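Local atomic coordinates of putative uncharacterized protein (Actinomyces odontolyticus, PDB entry 3UP9), a protein that probably binds L-methionine as the membrane-tethered lipoprotein of an uptake system, its pocket being occupied by selenomethionine in this crystal. Residues N78-L90 with E193-K207. Residues are numbered along the deposited sequence; the frame is centred on the assembly and turned at random.
Sequences NFEAGEGIHLEPL and ESPVDNPAVNVLVWK. With MSE (selenomethionine), chain B; PG4 (tetraethylene glycol), chain D.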
loop_
_atom_site.group_PDB
_atom_site.type_symbol
_atom_site.label_atom_id
_atom_site.label_comp_id
_atom_site.label_asym_id
_atom_site.label_seq_id
_atom_site.Cartn_x
_atom_site.Cartn_y
_atom_site.Cartn_z
ATOM N N ASN A 78 -2.792 16.446 10.559
ATOM C CA ASN A 78 -3.862 17.202 9.908
ATOM C C ASN A 78 -3.772 17.064 8.371
ATOM O O ASN A 78 -3.408 18.016 7.676
ATOM C CB ASN A 78 -3.885 18.688 10.350
ATOM C CG ASN A 78 -5.022 19.463 9.696
ATOM O OD1 ASN A 78 -6.064 18.897 9.431
ATOM N ND2 ASN A 78 -4.842 20.725 9.468
ATOM N N PHE A 79 -4.161 15.899 7.850
ATOM C CA PHE A 79 -4.139 15.638 6.424
ATOM C C PHE A 79 -5.533 15.582 5.752
ATOM O O PHE A 79 -6.572 15.389 6.375
ATOM C CB PHE A 79 -3.410 14.324 6.145
ATOM C CG PHE A 79 -1.961 14.294 6.571
ATOM C CD1 PHE A 79 -1.215 15.450 6.764
ATOM C CD2 PHE A 79 -1.359 13.105 6.766
ATOM C CE1 PHE A 79 0.111 15.382 7.150
ATOM C CE2 PHE A 79 -0.021 13.024 7.131
ATOM C CZ PHE A 79 0.714 14.166 7.327
ATOM N N GLU A 80 -5.508 15.762 4.438
ATOM C CA GLU A 80 -6.669 15.707 3.591
ATOM C C GLU A 80 -6.347 14.710 2.475
ATOM O O GLU A 80 -5.221 14.664 1.997
ATOM C CB GLU A 80 -6.952 17.074 2.982
ATOM C CG GLU A 80 -6.929 18.252 3.911
ATOM C CD GLU A 80 -7.840 18.157 5.122
ATOM O OE1 GLU A 80 -8.968 17.631 5.025
ATOM O OE2 GLU A 80 -7.394 18.636 6.198
ATOM N N ALA A 81 -7.318 13.895 2.092
ATOM C CA ALA A 81 -7.141 12.859 1.079
ATOM C C ALA A 81 -8.153 12.977 -0.073
ATOM O O ALA A 81 -9.308 13.464 0.055
ATOM C CB ALA A 81 -7.207 11.482 1.678
ATOM N N GLY A 82 -7.672 12.484 -1.198
ATOM C CA GLY A 82 -8.415 12.371 -2.411
ATOM C C GLY A 82 -9.125 11.066 -2.541
ATOM O O GLY A 82 -9.098 10.247 -1.621
ATOM N N GLU A 83 -9.784 10.914 -3.688
ATOM C CA GLU A 83 -10.487 9.697 -4.076
ATOM C C GLU A 83 -9.536 8.524 -4.329
ATOM O O GLU A 83 -8.441 8.705 -4.789
ATOM C CB GLU A 83 -11.207 9.940 -5.387
ATOM C CG GLU A 83 -12.411 10.834 -5.337
ATOM C CD GLU A 83 -13.075 10.980 -6.709
ATOM O OE1 GLU A 83 -13.564 9.936 -7.223
ATOM O OE2 GLU A 83 -13.096 12.133 -7.238
ATOM N N GLY A 84 -10.012 7.316 -4.121
ATOM C CA GLY A 84 -9.288 6.101 -4.441
ATOM C C GLY A 84 -8.777 6.120 -5.861
ATOM O O GLY A 84 -9.506 6.393 -6.826
ATOM N N ILE A 85 -7.503 5.870 -5.984
ATOM C CA ILE A 85 -6.886 5.726 -7.297
ATOM C C ILE A 85 -6.781 4.254 -7.727
ATOM O O ILE A 85 -7.222 3.906 -8.805
ATOM C CB ILE A 85 -5.513 6.433 -7.333
ATOM C CG1 ILE A 85 -5.792 7.914 -7.024
ATOM C CG2 ILE A 85 -4.763 6.213 -8.712
ATOM C CD1 ILE A 85 -4.603 8.555 -6.351
ATOM N N HIS A 86 -6.194 3.427 -6.876
ATOM C CA HIS A 86 -6.051 2.031 -7.146
ATOM C C HIS A 86 -5.963 1.225 -5.871
ATOM O O HIS A 86 -5.688 1.757 -4.806
ATOM C CB HIS A 86 -4.798 1.780 -7.955
ATOM C CG HIS A 86 -3.523 2.018 -7.187
ATOM N ND1 HIS A 86 -2.892 3.183 -7.205
ATOM C CD2 HIS A 86 -2.790 1.186 -6.368
ATOM C CE1 HIS A 86 -1.796 3.111 -6.423
ATOM N NE2 HIS A 86 -1.731 1.883 -5.928
ATOM N N LEU A 87 -6.245 -0.069 -6.025
ATOM C CA LEU A 87 -6.118 -1.072 -5.031
ATOM C C LEU A 87 -4.952 -1.993 -5.392
ATOM O O LEU A 87 -4.742 -2.321 -6.580
ATOM C CB LEU A 87 -7.434 -1.881 -5.012
ATOM C CG LEU A 87 -7.570 -3.079 -4.104
ATOM C CD1 LEU A 87 -7.706 -2.525 -2.686
ATOM C CD2 LEU A 87 -8.800 -3.903 -4.537
ATOM N N GLU A 88 -4.196 -2.389 -4.367
ATOM C CA GLU A 88 -3.171 -3.436 -4.458
ATOM C C GLU A 88 -3.588 -4.603 -3.582
ATOM O O GLU A 88 -3.390 -4.517 -2.367
ATOM C CB GLU A 88 -1.819 -2.932 -3.937
ATOM C CG GLU A 88 -1.032 -1.993 -4.833
ATOM C CD GLU A 88 -0.128 -1.069 -4.025
ATOM O OE1 GLU A 88 0.498 -1.537 -3.051
ATOM O OE2 GLU A 88 -0.060 0.147 -4.323
ATOM N N PRO A 89 -4.176 -5.681 -4.168
ATOM C CA PRO A 89 -4.530 -6.801 -3.358
ATOM C C PRO A 89 -3.352 -7.336 -2.485
ATOM O O PRO A 89 -2.203 -7.466 -2.942
ATOM C CB PRO A 89 -5.018 -7.838 -4.396
ATOM C CG PRO A 89 -5.488 -7.036 -5.567
ATOM C CD PRO A 89 -4.472 -5.944 -5.595
ATOM N N LEU A 90 -3.650 -7.603 -1.216
ATOM C CA LEU A 90 -2.656 -8.107 -0.294
ATOM C C LEU A 90 -2.479 -9.582 -0.571
ATOM O O LEU A 90 -3.462 -10.304 -0.871
ATOM C CB LEU A 90 -3.085 -7.847 1.146
ATOM C CG LEU A 90 -2.051 -8.042 2.255
ATOM C CD1 LEU A 90 -0.811 -7.116 2.105
ATOM C CD2 LEU A 90 -2.766 -7.907 3.601
ATOM N N GLU A 193 -6.073 -11.395 -1.477
ATOM C CA GLU A 193 -7.150 -10.640 -0.884
ATOM C C GLU A 193 -8.179 -10.276 -1.955
ATOM O O GLU A 193 -7.817 -9.916 -3.059
ATOM C CB GLU A 193 -6.549 -9.357 -0.331
ATOM C CG GLU A 193 -7.408 -8.545 0.623
ATOM C CD GLU A 193 -6.764 -7.195 0.947
ATOM O OE1 GLU A 193 -6.358 -6.526 -0.025
ATOM O OE2 GLU A 193 -6.732 -6.791 2.137
ATOM N N SER A 194 -9.465 -10.415 -1.628
ATOM C CA SER A 194 -10.526 -10.088 -2.558
ATOM C C SER A 194 -10.531 -8.611 -2.927
ATOM O O SER A 194 -10.312 -7.782 -2.068
ATOM C CB SER A 194 -11.867 -10.479 -1.980
ATOM O OG SER A 194 -12.883 -9.697 -2.557
ATOM N N PRO A 195 -10.766 -8.286 -4.211
ATOM C CA PRO A 195 -10.907 -6.878 -4.574
ATOM C C PRO A 195 -12.334 -6.268 -4.427
ATOM O O PRO A 195 -12.528 -5.117 -4.750
ATOM C CB PRO A 195 -10.488 -6.884 -6.046
ATOM C CG PRO A 195 -10.894 -8.244 -6.570
ATOM C CD PRO A 195 -11.071 -9.159 -5.368
ATOM N N VAL A 196 -13.303 -7.033 -3.938
ATOM C CA VAL A 196 -14.701 -6.664 -3.927
ATOM C C VAL A 196 -14.969 -6.030 -2.560
ATOM O O VAL A 196 -14.662 -6.611 -1.523
ATOM C CB VAL A 196 -15.634 -7.929 -4.188
ATOM C CG1 VAL A 196 -17.080 -7.678 -3.734
ATOM C CG2 VAL A 196 -15.579 -8.345 -5.669
ATOM N N ASP A 197 -15.541 -4.830 -2.558
ATOM C CA ASP A 197 -15.795 -4.081 -1.319
ATOM C C ASP A 197 -14.525 -3.958 -0.427
ATOM O O ASP A 197 -14.587 -4.121 0.784
ATOM C CB ASP A 197 -16.995 -4.681 -0.550
ATOM C CG ASP A 197 -18.364 -4.344 -1.205
ATOM O OD1 ASP A 197 -18.730 -4.951 -2.243
ATOM O OD2 ASP A 197 -19.101 -3.487 -0.668
ATOM N N ASN A 198 -13.373 -3.707 -1.051
ATOM C CA ASN A 198 -12.105 -3.625 -0.336
ATOM C C ASN A 198 -11.845 -2.146 0.008
ATOM O O ASN A 198 -11.800 -1.314 -0.889
ATOM C CB ASN A 198 -10.990 -4.215 -1.201
ATOM C CG ASN A 198 -9.710 -4.424 -0.455
ATOM O OD1 ASN A 198 -9.353 -3.645 0.413
ATOM N ND2 ASN A 198 -8.995 -5.472 -0.810
ATOM N N PRO A 199 -11.740 -1.797 1.314
ATOM C CA PRO A 199 -11.576 -0.359 1.594
ATOM C C PRO A 199 -10.157 0.188 1.416
ATOM O O PRO A 199 -9.998 1.427 1.468
ATOM C CB PRO A 199 -12.049 -0.220 3.055
ATOM C CG PRO A 199 -11.664 -1.525 3.653
ATOM C CD PRO A 199 -11.966 -2.553 2.561
ATOM N N ALA A 200 -9.176 -0.693 1.148
ATOM C CA ALA A 200 -7.768 -0.297 1.099
ATOM C C ALA A 200 -7.341 0.333 -0.219
ATOM O O ALA A 200 -6.288 -0.037 -0.800
ATOM C CB ALA A 200 -6.838 -1.469 1.456
ATOM N N VAL A 201 -8.105 1.333 -0.662
ATOM C CA VAL A 201 -7.739 2.090 -1.855
ATOM C C VAL A 201 -6.662 3.143 -1.516
ATOM O O VAL A 201 -6.661 3.786 -0.454
ATOM C CB VAL A 201 -8.968 2.754 -2.510
ATOM C CG1 VAL A 201 -9.950 1.687 -3.002
ATOM C CG2 VAL A 201 -9.646 3.738 -1.554
ATOM N N ASN A 202 -5.764 3.335 -2.473
ATOM C CA ASN A 202 -4.641 4.247 -2.366
ATOM C C ASN A 202 -4.972 5.674 -2.805
ATOM O O ASN A 202 -5.495 5.892 -3.872
ATOM C CB ASN A 202 -3.478 3.739 -3.234
ATOM C CG ASN A 202 -2.779 2.553 -2.638
ATOM O OD1 ASN A 202 -1.680 2.689 -2.065
ATOM N ND2 ASN A 202 -3.384 1.364 -2.807
ATOM N N VAL A 203 -4.607 6.650 -1.983
ATOM C CA VAL A 203 -5.042 8.025 -2.162
ATOM C C VAL A 203 -3.894 9.019 -2.131
ATOM O O VAL A 203 -2.840 8.751 -1.555
ATOM C CB VAL A 203 -6.144 8.389 -1.090
ATOM C CG1 VAL A 203 -7.449 7.665 -1.425
ATOM C CG2 VAL A 203 -5.671 8.053 0.312
ATOM N N LEU A 204 -4.120 10.160 -2.797
ATOM C CA LEU A 204 -3.226 11.341 -2.744
ATOM C C LEU A 204 -3.529 12.006 -1.408
ATOM O O LEU A 204 -4.705 12.147 -1.056
ATOM C CB LEU A 204 -3.502 12.340 -3.910
ATOM C CG LEU A 204 -2.550 13.534 -3.979
ATOM C CD1 LEU A 204 -1.181 13.171 -4.510
ATOM C CD2 LEU A 204 -3.152 14.594 -4.885
ATOM N N VAL A 205 -2.500 12.343 -0.633
ATOM C CA VAL A 205 -2.700 12.973 0.693
ATOM C C VAL A 205 -1.867 14.219 0.698
ATOM O O VAL A 205 -0.758 14.220 0.187
ATOM C CB VAL A 205 -2.366 12.022 1.898
ATOM C CG1 VAL A 205 -2.458 12.739 3.245
ATOM C CG2 VAL A 205 -3.209 10.759 1.848
ATOM N N TRP A 206 -2.432 15.288 1.244
ATOM C CA TRP A 206 -1.737 16.546 1.444
ATOM C C TRP A 206 -2.130 17.163 2.796
ATOM O O TRP A 206 -3.025 16.678 3.507
ATOM C CB TRP A 206 -2.012 17.474 0.249
ATOM C CG TRP A 206 -3.455 17.899 0.110
ATOM C CD1 TRP A 206 -4.046 19.041 0.646
ATOM C CD2 TRP A 206 -4.558 17.172 -0.542
ATOM N NE1 TRP A 206 -5.373 19.067 0.386
ATOM C CE2 TRP A 206 -5.754 17.983 -0.332
ATOM C CE3 TRP A 206 -4.680 15.943 -1.234
ATOM C CZ2 TRP A 206 -7.004 17.607 -0.837
ATOM C CZ3 TRP A 206 -5.941 15.575 -1.726
ATOM C CH2 TRP A 206 -7.077 16.391 -1.521
ATOM N N LYS A 207 -1.460 18.237 3.181
ATOM C CA LYS A 207 -1.669 18.827 4.505
ATOM C C LYS A 207 -2.765 19.880 4.362
ATOM O O LYS A 207 -2.763 20.635 3.385
ATOM C CB LYS A 207 -0.366 19.437 5.019
ATOM C CG LYS A 207 -0.287 19.639 6.514
ATOM C CD LYS A 207 1.160 19.847 6.906
ATOM C CE LYS A 207 1.316 20.775 8.098
ATOM N NZ LYS A 207 1.557 19.991 9.328
HETATM N N MSE B 300 0.651 0.460 -1.336
HETATM C CA MSE B 300 0.155 -0.184 -0.101
HETATM C C MSE B 300 -1.145 -0.928 -0.294
HETATM O O MSE B 300 -1.997 -0.495 -1.115
HETATM O OXT MSE B 300 -1.309 -1.949 0.392
HETATM C CB MSE B 300 -0.048 0.851 0.976
HETATM C CG MSE B 300 -0.439 0.262 2.368
HETATM SE SE MSE B 300 -0.689 1.672 3.641
HETATM C CE MSE B 300 1.050 2.662 3.582
HETATM O O1 PG4 D . -0.351 18.044 11.274
HETATM C C1 PG4 D . -0.386 18.749 12.541
HETATM C C2 PG4 D . 0.542 18.202 13.628
HETATM O O2 PG4 D . 0.468 16.787 13.907
HETATM C C3 PG4 D . 1.231 16.346 15.033
HETATM C C4 PG4 D . 2.197 15.215 14.666
HETATM O O3 PG4 D . 3.567 15.508 15.021
HETATM O O HOH W 1 -6.422 10.557 -4.404
HETATM O O HOH W 2 -4.382 -1.886 -1.529
#
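Asn202 lies flat against the imidazole of His86, amide and ring planes 11° apart, its CB standing over one ring face. Its ND2 and backbone N both grip His86 O, the latter at 2.8 Å, and Asn202 ND2 also donates to O of the bound selenomethionine (2.9 Å). A primary amide suits this place by serving strand and ligand at once. His86 NE2 donates in its ring plane to Glu88 OE2 (2.9 Å), steadying the carboxylate whose OE1 takes the ligand's amino group. Consistent with the periplasmic-binding-protein family, both segments cross, antiparallel to each other, from one mixed sheet to the other, linking two lobes beside the ligand. Leu87 (CG anti to the backbone N, chi1 176°) uses its branched end to meet two partners: CD2 is 3.7 Å from Pro195 CB, CD1 3.5 Å from Asn198 CG. Long, extended Glu193 reaches both ways: OE1 accepts Leu90 N and Asn198 ND2 from opposite faces of its carboxylate, OE2 salt-bridges Arg120. Asn198 ND2 also reaches Ser194 O, and OD1 accepts Ala200 N, an Asx turn. With an alanine here, Glu193 OE1 would probably keep only one of these donors, the turn would lose its OD1 bond and Leu87 CD1 its amide.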